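Local coordinates for uncharacterized protein (Bacteroides caccae, PDB 3NO2) that is of unknown function but folds as a six-bladed beta-propeller that contains a Mal s 1 allergenic protein-like region, at residues Ile71-Thr81 and Ala90-Pro98; Leu179-Phe188 and Gln211-Phe219. All blocks are in the same frame, centred on the assembly; numbering follows the deposited sequence.

Interaction 1: Ile71-Thr81 and Ala90-Pro98; sequences IAAPAGCEMQT and ALVAWCGHP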
loop_
_atom_site.group_PDB
_atom_site.type_symbol
_atom_site.label_atom_id
_atom_site.label_comp_id
_atom_site.label_asym_id
_atom_site.label_seq_id
_atom_site.Cartn_x
_atom_site.Cartn_y
_atom_site.Cartn_z
ATOM N N ILE A 71 5.112 17.438 -1.378
ATOM C CA ILE A 71 4.332 17.940 -0.244
ATOM C C ILE A 71 4.941 17.398 1.035
ATOM O O ILE A 71 5.049 16.171 1.207
ATOM C CB ILE A 71 2.870 17.550 -0.355
ATOM C CG1 ILE A 71 2.266 18.154 -1.632
ATOM C CG2 ILE A 71 2.091 18.000 0.955
ATOM C CD1 ILE A 71 0.783 17.664 -1.890
ATOM N N ALA A 72 5.354 18.276 1.942
ATOM C CA ALA A 72 5.877 17.885 3.236
ATOM C C ALA A 72 4.766 17.549 4.211
ATOM O O ALA A 72 3.710 18.226 4.245
ATOM C CB ALA A 72 6.749 19.022 3.792
ATOM N N ALA A 73 4.952 16.516 5.026
ATOM C CA ALA A 73 4.116 16.308 6.200
ATOM C C ALA A 73 4.494 17.335 7.272
ATOM O O ALA A 73 5.675 17.651 7.420
ATOM C CB ALA A 73 4.283 14.938 6.744
ATOM N N PRO A 74 3.527 17.813 8.045
ATOM C CA PRO A 74 3.882 18.663 9.174
ATOM C C PRO A 74 4.714 17.942 10.212
ATOM O O PRO A 74 4.746 16.727 10.239
ATOM C CB PRO A 74 2.505 19.068 9.754
ATOM C CG PRO A 74 1.550 18.898 8.632
ATOM C CD PRO A 74 2.072 17.709 7.868
ATOM N N ALA A 75 5.423 18.678 11.066
ATOM C CA ALA A 75 6.271 18.050 12.068
ATOM C C ALA A 75 5.524 17.012 12.890
ATOM O O ALA A 75 4.409 17.265 13.387
ATOM C CB ALA A 75 6.889 19.135 13.011
ATOM N N GLY A 76 6.131 15.851 13.054
ATOM C CA GLY A 76 5.564 14.760 13.841
ATOM C C GLY A 76 4.510 13.953 13.100
ATOM O O GLY A 76 4.063 12.915 13.610
ATOM N N CYS A 77 4.077 14.429 11.918
ATOM C CA CYS A 77 3.086 13.703 11.101
ATOM C C CYS A 77 3.840 12.691 10.262
ATOM O O CYS A 77 5.068 12.772 10.108
ATOM C CB CYS A 77 2.288 14.648 10.218
ATOM S SG CYS A 77 1.156 15.766 11.117
ATOM N N GLU A 78 3.126 11.725 9.701
ATOM C CA GLU A 78 3.743 10.722 8.840
ATOM C C GLU A 78 2.915 10.559 7.583
ATOM O O GLU A 78 1.784 10.010 7.574
ATOM C CB GLU A 78 3.865 9.379 9.542
ATOM C CG GLU A 78 4.710 9.403 10.805
ATOM C CD GLU A 78 4.995 8.020 11.361
ATOM O OE1 GLU A 78 4.632 7.010 10.745
ATOM O OE2 GLU A 78 5.626 7.973 12.455
HETATM N N MSE A 79 3.484 10.963 6.448
HETATM C CA MSE A 79 2.863 10.763 5.151
HETATM C C MSE A 79 3.083 9.304 4.765
HETATM O O MSE A 79 4.210 8.895 4.457
HETATM C CB MSE A 79 3.541 11.675 4.122
HETATM C CG MSE A 79 2.805 11.702 2.826
HETATM SE SE MSE A 79 1.266 12.904 2.757
HETATM C CE MSE A 79 2.192 14.527 2.398
ATOM N N GLN A 80 1.999 8.536 4.732
ATOM C CA GLN A 80 2.074 7.102 4.517
ATOM C C GLN A 80 1.240 6.598 3.347
ATOM O O GLN A 80 1.481 5.472 2.925
ATOM C CB GLN A 80 1.681 6.324 5.767
ATOM C CG GLN A 80 2.606 6.529 6.961
ATOM C CD GLN A 80 3.886 5.746 6.928
ATOM O OE1 GLN A 80 4.216 5.094 5.958
ATOM N NE2 GLN A 80 4.653 5.851 8.003
ATOM N N THR A 81 0.284 7.382 2.832
ATOM C CA THR A 81 -0.493 7.061 1.659
ATOM C C THR A 81 0.012 7.836 0.468
ATOM O O THR A 81 0.281 9.027 0.568
ATOM C CB THR A 81 -1.972 7.459 1.881
ATOM O OG1 THR A 81 -2.569 6.699 2.943
ATOM C CG2 THR A 81 -2.835 7.290 0.634
ATOM N N ALA A 90 -3.658 12.229 -7.875
ATOM C CA ALA A 90 -3.000 11.571 -6.746
ATOM C C ALA A 90 -3.793 11.734 -5.479
ATOM O O ALA A 90 -4.487 12.753 -5.293
ATOM C CB ALA A 90 -1.599 12.169 -6.515
ATOM N N LEU A 91 -3.724 10.723 -4.620
ATOM C CA LEU A 91 -4.281 10.755 -3.273
ATOM C C LEU A 91 -3.065 10.542 -2.371
ATOM O O LEU A 91 -2.306 9.551 -2.522
ATOM C CB LEU A 91 -5.305 9.635 -3.047
ATOM C CG LEU A 91 -6.002 9.566 -1.676
ATOM C CD1 LEU A 91 -7.086 10.630 -1.529
ATOM C CD2 LEU A 91 -6.617 8.185 -1.418
ATOM N N VAL A 92 -2.842 11.469 -1.437
ATOM C CA VAL A 92 -1.812 11.308 -0.409
ATOM C C VAL A 92 -2.425 11.545 0.951
ATOM O O VAL A 92 -3.468 12.188 1.070
ATOM C CB VAL A 92 -0.616 12.218 -0.641
ATOM C CG1 VAL A 92 0.057 11.951 -2.018
ATOM C CG2 VAL A 92 -0.976 13.717 -0.467
ATOM N N ALA A 93 -1.808 11.086 2.023
ATOM C CA ALA A 93 -2.363 11.280 3.354
ATOM C C ALA A 93 -1.295 11.133 4.427
ATOM O O ALA A 93 -0.411 10.287 4.296
ATOM C CB ALA A 93 -3.546 10.304 3.655
ATOM N N TRP A 94 -1.448 11.914 5.501
ATOM C CA TRP A 94 -0.583 11.821 6.650
ATOM C C TRP A 94 -1.335 11.497 7.925
ATOM O O TRP A 94 -2.418 12.006 8.223
ATOM C CB TRP A 94 0.320 13.052 6.818
ATOM C CG TRP A 94 -0.291 14.347 7.233
ATOM C CD1 TRP A 94 -0.793 14.703 8.450
ATOM C CD2 TRP A 94 -0.393 15.524 6.410
ATOM N NE1 TRP A 94 -1.207 16.008 8.435
ATOM C CE2 TRP A 94 -0.954 16.536 7.198
ATOM C CE3 TRP A 94 -0.038 15.806 5.096
ATOM C CZ2 TRP A 94 -1.182 17.824 6.697
ATOM C CZ3 TRP A 94 -0.245 17.116 4.603
ATOM C CH2 TRP A 94 -0.829 18.073 5.410
ATOM N N CYS A 95 -0.705 10.624 8.712
ATOM C CA CYS A 95 -1.067 10.366 10.085
ATOM C C CYS A 95 -0.714 11.559 10.929
ATOM O O CYS A 95 0.334 12.189 10.710
ATOM C CB CYS A 95 -0.302 9.150 10.602
ATOM S SG CYS A 95 -0.536 7.675 9.520
ATOM N N GLY A 96 -1.561 11.890 11.883
ATOM C CA GLY A 96 -1.295 13.035 12.763
ATOM C C GLY A 96 -2.536 13.428 13.521
ATOM O O GLY A 96 -3.425 12.600 13.812
ATOM N N HIS A 97 -2.600 14.724 13.854
ATOM C CA HIS A 97 -3.679 15.313 14.690
ATOM C C HIS A 97 -3.992 16.714 14.164
ATOM O O HIS A 97 -3.404 17.700 14.657
ATOM C CB HIS A 97 -3.250 15.344 16.154
ATOM C CG HIS A 97 -3.042 13.971 16.699
ATOM N ND1 HIS A 97 -4.090 13.099 16.862
ATOM C CD2 HIS A 97 -1.925 13.300 17.062
ATOM C CE1 HIS A 97 -3.634 11.940 17.286
ATOM N NE2 HIS A 97 -2.328 12.027 17.418
ATOM N N PRO A 98 -4.820 16.822 13.130
ATOM C CA PRO A 98 -5.628 15.770 12.530
ATOM C C PRO A 98 -4.901 14.963 11.464
ATOM O O PRO A 98 -3.979 15.445 10.792
ATOM C CB PRO A 98 -6.768 16.544 11.874
ATOM C CG PRO A 98 -6.145 17.831 11.472
ATOM C CD PRO A 98 -5.186 18.167 12.617
#
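M79 and W94 face each other in the antiparallel hairpin formed by strands 78-84 and 90-95, the first two strands of one propeller blade. The linker from the preceding blade, residues 73-77, folds back over the tryptophan, so the contact combines strand pairing within a blade with packing between neighbouring blades. E78 and C95 form a hydrogen-bonded pair, with C95 N to E78 O at 2.8 Å; M79 and W94 follow as a non-hydrogen-bonded pair. Beyond them a classic beta bulge sets both Q80 and T81 against A93. The A93 carbonyl takes Q80 N at 3.0 Å, almost in line with its C=O bond, and receives a longer, weak bond from T81 N.

The W94 indole carries the packing. A chi1 of 70° puts CG between the backbone N and the carbonyl carbon, so that one ring face meets P74 of the linker in a CH-pi contact, P74 CD lying 3.4 Å from the centroid of the W94 six-membered ring. C77 SG approaches obliquely, 3.5 Å from W94 CD1, in one of two modelled conformers, so this contact is less certain. The bent selenomethionine M79 meets the ring edge, its CE 3.7 Å from W94 CE3. The type II turn from P74 to C77, closed by C77 N to P74 O, brings the proline and the cysteine to the same indole.

Alongside E78, which points to the face opposite W94, Q80 NE2 donates to E78 OE1 at 3.0 Å with the acceptor in its amide plane. H124 also bonds E78 OE1, and N40 and E38 hold the Q80 amide, near a citrate probably from the crystallisation liquor. Proline CH-pi and sulfur-aromatic contacts thus hold W94, while the E78 and Q80 polar ends are bonded to each other and to outside partners.

Interaction 2: Leu179-Phe188 and Gln211-Phe219; sequences LVACGDAHCF and QLFFVAQLF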
loop_
_atom_site.group_PDB
_atom_site.type_symbol
_atom_site.label_atom_id
_atom_site.label_comp_id
_atom_site.label_asym_id
_atom_site.label_seq_id
_atom_site.Cartn_x
_atom_site.Cartn_y
_atom_site.Cartn_z
ATOM N N LEU A 179 -10.590 -6.030 -0.663
ATOM C CA LEU A 179 -9.691 -6.851 0.122
ATOM C C LEU A 179 -8.975 -5.937 1.101
ATOM O O LEU A 179 -8.543 -4.844 0.699
ATOM C CB LEU A 179 -8.645 -7.535 -0.717
ATOM C CG LEU A 179 -9.142 -8.497 -1.792
ATOM C CD1 LEU A 179 -7.952 -9.134 -2.560
ATOM C CD2 LEU A 179 -9.955 -9.609 -1.160
ATOM N N VAL A 180 -8.861 -6.319 2.351
ATOM C CA VAL A 180 -8.101 -5.537 3.351
ATOM C C VAL A 180 -6.951 -6.395 3.869
ATOM O O VAL A 180 -7.152 -7.497 4.405
ATOM C CB VAL A 180 -8.978 -5.057 4.498
ATOM C CG1 VAL A 180 -8.168 -4.208 5.499
ATOM C CG2 VAL A 180 -10.200 -4.258 3.951
ATOM N N ALA A 181 -5.727 -5.885 3.670
ATOM C CA ALA A 181 -4.514 -6.487 4.151
ATOM C C ALA A 181 -4.432 -6.290 5.664
ATOM O O ALA A 181 -4.531 -5.147 6.131
ATOM C CB ALA A 181 -3.303 -5.833 3.506
ATOM N N CYS A 182 -4.254 -7.362 6.426
ATOM C CA CYS A 182 -4.292 -7.226 7.902
ATOM C C CYS A 182 -2.935 -7.279 8.601
ATOM O O CYS A 182 -2.851 -7.496 9.797
ATOM C CB CYS A 182 -5.323 -8.179 8.505
ATOM S SG CYS A 182 -7.020 -7.800 8.052
ATOM N N GLY A 183 -1.862 -6.989 7.872
ATOM C CA GLY A 183 -0.583 -6.748 8.495
ATOM C C GLY A 183 -0.093 -7.936 9.306
ATOM O O GLY A 183 0.060 -9.032 8.790
ATOM N N ASP A 184 0.108 -7.710 10.605
ATOM C CA ASP A 184 0.599 -8.735 11.512
ATOM C C ASP A 184 -0.372 -9.907 11.752
ATOM O O ASP A 184 0.045 -10.944 12.303
ATOM C CB ASP A 184 1.021 -8.143 12.875
ATOM C CG ASP A 184 2.169 -7.184 12.769
ATOM O OD1 ASP A 184 3.212 -7.562 12.379
ATOM O OD2 ASP A 184 2.002 -5.942 12.987
ATOM N N ALA A 185 -1.630 -9.802 11.330
ATOM C CA ALA A 185 -2.524 -10.956 11.470
ATOM C C ALA A 185 -2.207 -12.045 10.453
ATOM O O ALA A 185 -2.841 -13.094 10.491
ATOM C CB ALA A 185 -3.979 -10.543 11.362
ATOM N N HIS A 186 -1.243 -11.823 9.547
ATOM C CA HIS A 186 -0.836 -12.887 8.615
ATOM C C HIS A 186 -1.959 -13.310 7.715
ATOM O O HIS A 186 -2.031 -14.465 7.296
ATOM C CB HIS A 186 -0.237 -14.119 9.335
ATOM C CG HIS A 186 0.654 -13.784 10.497
ATOM N ND1 HIS A 186 1.736 -12.936 10.392
ATOM C CD2 HIS A 186 0.594 -14.142 11.804
ATOM C CE1 HIS A 186 2.330 -12.823 11.574
ATOM N NE2 HIS A 186 1.658 -13.553 12.452
ATOM N N CYS A 187 -2.861 -12.396 7.401
ATOM C CA CYS A 187 -4.027 -12.709 6.621
ATOM C C CYS A 187 -4.545 -11.464 5.909
ATOM O O CYS A 187 -4.114 -10.326 6.148
ATOM C CB CYS A 187 -5.162 -13.273 7.518
ATOM S SG CYS A 187 -5.887 -12.077 8.660
ATOM N N PHE A 188 -5.482 -11.685 5.011
ATOM C CA PHE A 188 -6.314 -10.621 4.508
ATOM C C PHE A 188 -7.768 -11.023 4.506
ATOM O O PHE A 188 -8.081 -12.237 4.623
ATOM C CB PHE A 188 -5.854 -10.152 3.119
ATOM C CG PHE A 188 -5.934 -11.164 2.017
ATOM C CD1 PHE A 188 -7.067 -11.251 1.215
ATOM C CD2 PHE A 188 -4.838 -11.932 1.700
ATOM C CE1 PHE A 188 -7.088 -12.117 0.135
ATOM C CE2 PHE A 188 -4.873 -12.799 0.616
ATOM C CZ PHE A 188 -5.982 -12.881 -0.140
ATOM N N GLN A 211 4.509 -18.816 3.478
ATOM C CA GLN A 211 4.177 -18.425 4.857
ATOM C C GLN A 211 3.999 -16.895 4.806
ATOM O O GLN A 211 4.919 -16.169 4.389
ATOM C CB GLN A 211 5.302 -18.779 5.832
ATOM C CG GLN A 211 4.987 -18.278 7.250
ATOM C CD GLN A 211 6.073 -18.571 8.290
ATOM O OE1 GLN A 211 6.980 -19.416 8.059
ATOM N NE2 GLN A 211 5.988 -17.904 9.458
ATOM N N LEU A 212 2.854 -16.412 5.257
ATOM C CA LEU A 212 2.563 -14.972 5.327
ATOM C C LEU A 212 3.086 -14.391 6.617
ATOM O O LEU A 212 2.801 -14.908 7.705
ATOM C CB LEU A 212 1.083 -14.705 5.197
ATOM C CG LEU A 212 0.442 -15.142 3.854
ATOM C CD1 LEU A 212 -1.087 -14.979 3.870
ATOM C CD2 LEU A 212 1.071 -14.395 2.646
ATOM N N PHE A 213 3.903 -13.349 6.465
ATOM C CA PHE A 213 4.455 -12.581 7.591
ATOM C C PHE A 213 3.556 -11.355 7.804
ATOM O O PHE A 213 2.403 -11.535 8.184
ATOM C CB PHE A 213 5.918 -12.279 7.294
ATOM C CG PHE A 213 6.777 -13.516 7.345
ATOM C CD1 PHE A 213 7.330 -13.914 8.555
ATOM C CD2 PHE A 213 6.930 -14.344 6.284
ATOM C CE1 PHE A 213 8.094 -15.106 8.641
ATOM C CE2 PHE A 213 7.686 -15.506 6.383
ATOM C CZ PHE A 213 8.249 -15.871 7.532
ATOM N N PHE A 214 4.021 -10.137 7.500
ATOM C CA PHE A 214 3.137 -8.968 7.589
ATOM C C PHE A 214 2.521 -8.813 6.220
ATOM O O PHE A 214 3.226 -8.551 5.236
ATOM C CB PHE A 214 3.975 -7.739 7.975
ATOM C CG PHE A 214 3.211 -6.447 8.080
ATOM C CD1 PHE A 214 2.829 -5.772 6.940
ATOM C CD2 PHE A 214 2.890 -5.925 9.321
ATOM C CE1 PHE A 214 2.118 -4.593 7.041
ATOM C CE2 PHE A 214 2.209 -4.738 9.423
ATOM C CZ PHE A 214 1.800 -4.069 8.316
ATOM N N VAL A 215 1.216 -8.956 6.135
ATOM C CA VAL A 215 0.489 -8.868 4.857
ATOM C C VAL A 215 0.309 -7.374 4.572
ATOM O O VAL A 215 -0.501 -6.687 5.219
ATOM C CB VAL A 215 -0.812 -9.641 4.826
ATOM C CG1 VAL A 215 -1.549 -9.425 3.495
ATOM C CG2 VAL A 215 -0.544 -11.114 5.088
ATOM N N ALA A 216 1.139 -6.868 3.658
ATOM C CA ALA A 216 1.207 -5.446 3.252
ATOM C C ALA A 216 0.347 -5.292 1.975
ATOM O O ALA A 216 -0.729 -5.892 1.849
ATOM C CB ALA A 216 2.643 -4.959 3.159
ATOM N N GLN A 217 0.773 -4.520 0.988
ATOM C CA GLN A 217 -0.142 -4.204 -0.094
ATOM C C GLN A 217 -0.558 -5.446 -0.873
ATOM O O GLN A 217 0.273 -6.324 -1.207
ATOM C CB GLN A 217 0.465 -3.179 -1.056
ATOM C CG GLN A 217 -0.547 -2.575 -2.027
ATOM C CD GLN A 217 0.010 -1.427 -2.837
ATOM O OE1 GLN A 217 1.125 -0.956 -2.567
ATOM N NE2 GLN A 217 -0.780 -0.915 -3.786
ATOM N N LEU A 218 -1.835 -5.448 -1.234
ATOM C CA LEU A 218 -2.463 -6.423 -2.122
ATOM C C LEU A 218 -2.801 -5.724 -3.424
ATOM O O LEU A 218 -3.379 -4.621 -3.391
ATOM C CB LEU A 218 -3.742 -6.933 -1.460
ATOM C CG LEU A 218 -3.598 -7.506 -0.038
ATOM C CD1 LEU A 218 -5.022 -7.816 0.511
ATOM C CD2 LEU A 218 -2.724 -8.738 -0.023
ATOM N N PHE A 219 -2.481 -6.339 -4.567
ATOM C CA PHE A 219 -2.715 -5.738 -5.846
ATOM C C PHE A 219 -3.449 -6.734 -6.733
ATOM O O PHE A 219 -2.852 -7.630 -7.326
ATOM C CB PHE A 219 -1.419 -5.240 -6.515
ATOM C CG PHE A 219 -1.669 -4.196 -7.557
ATOM C CD1 PHE A 219 -2.117 -4.546 -8.798
ATOM C CD2 PHE A 219 -1.460 -2.882 -7.249
ATOM C CE1 PHE A 219 -2.371 -3.524 -9.753
ATOM C CE2 PHE A 219 -1.734 -1.881 -8.194
ATOM C CZ PHE A 219 -2.203 -2.234 -9.394
#
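G183 and V215 join the two segments through a single antiparallel bridge, between the turn joining the two middle strands of one blade and the first strand of the next. G183 N reaches V215 O at 3.0 Å on a lone pair in the carbonyl plane, and V215 N returns a bond to G183 O at 2.9 Å. The latter oxygen also accepts H186 N, from the opposite face of its plane. Beside the bridge, G183 CA sits over the centre of the F214 ring, 3.5 Å from its centroid, while D184 OD1 lies at the edge of that ring, 3.5 Å from F214 CD2; G183 and D184 were each modelled in two conformers, and these contacts hold for one of them. H186 ND1 donates almost straight to F213 O at 2.7 Å, with the oxygen near the imidazole plane but the nitrogen above the carbonyl plane.

Apolar side chains extend the joint. L218 CD1 comes within 3.6 Å of F188 CB and also touches L179, while A181 CB packs against L218 CG. V215 CG1, set anti to the backbone N (chi1 176°), is thereby turned to A181, leaving CG2 to meet C187 N, 3.5 Å away.

Overlapping turns, type II' from C182 to A185 and type I from G183 to H186, present the glycine and histidine to the next blade. Farther out, H234 and T166 bind the D184 carboxylate, W231 meets F214 edge-to-face, and L226 contacts both L179 and F188. Directional hydrogen bonds therefore fix the hairpin turn against its neighbour, and the near-linear bond from H186 ND1 to F213 O fixes the rotation of the imidazole.

In the fold
Following the chain from the N terminus, interaction 1 comes first: 71-81 carries it from the outermost strand of one blade into the innermost of the next, and 90-98 closes a short hairpin loop. Interaction 2 opens later, at the turn between strands 178-181 and 187-191. The chain then runs through strand 198-203 before 211-219 closes the second loop on the following blade. The loops are in series, neither nested nor crossed. The centres of interactions 1 and 2 are about 23 Å apart, on opposite sides of the chain's centre, and the two do not touch. Interaction 1 ties a blade's inner hairpin to the incoming linker; interaction 2 joins the middle-strand turn of one blade to the first strand of the next.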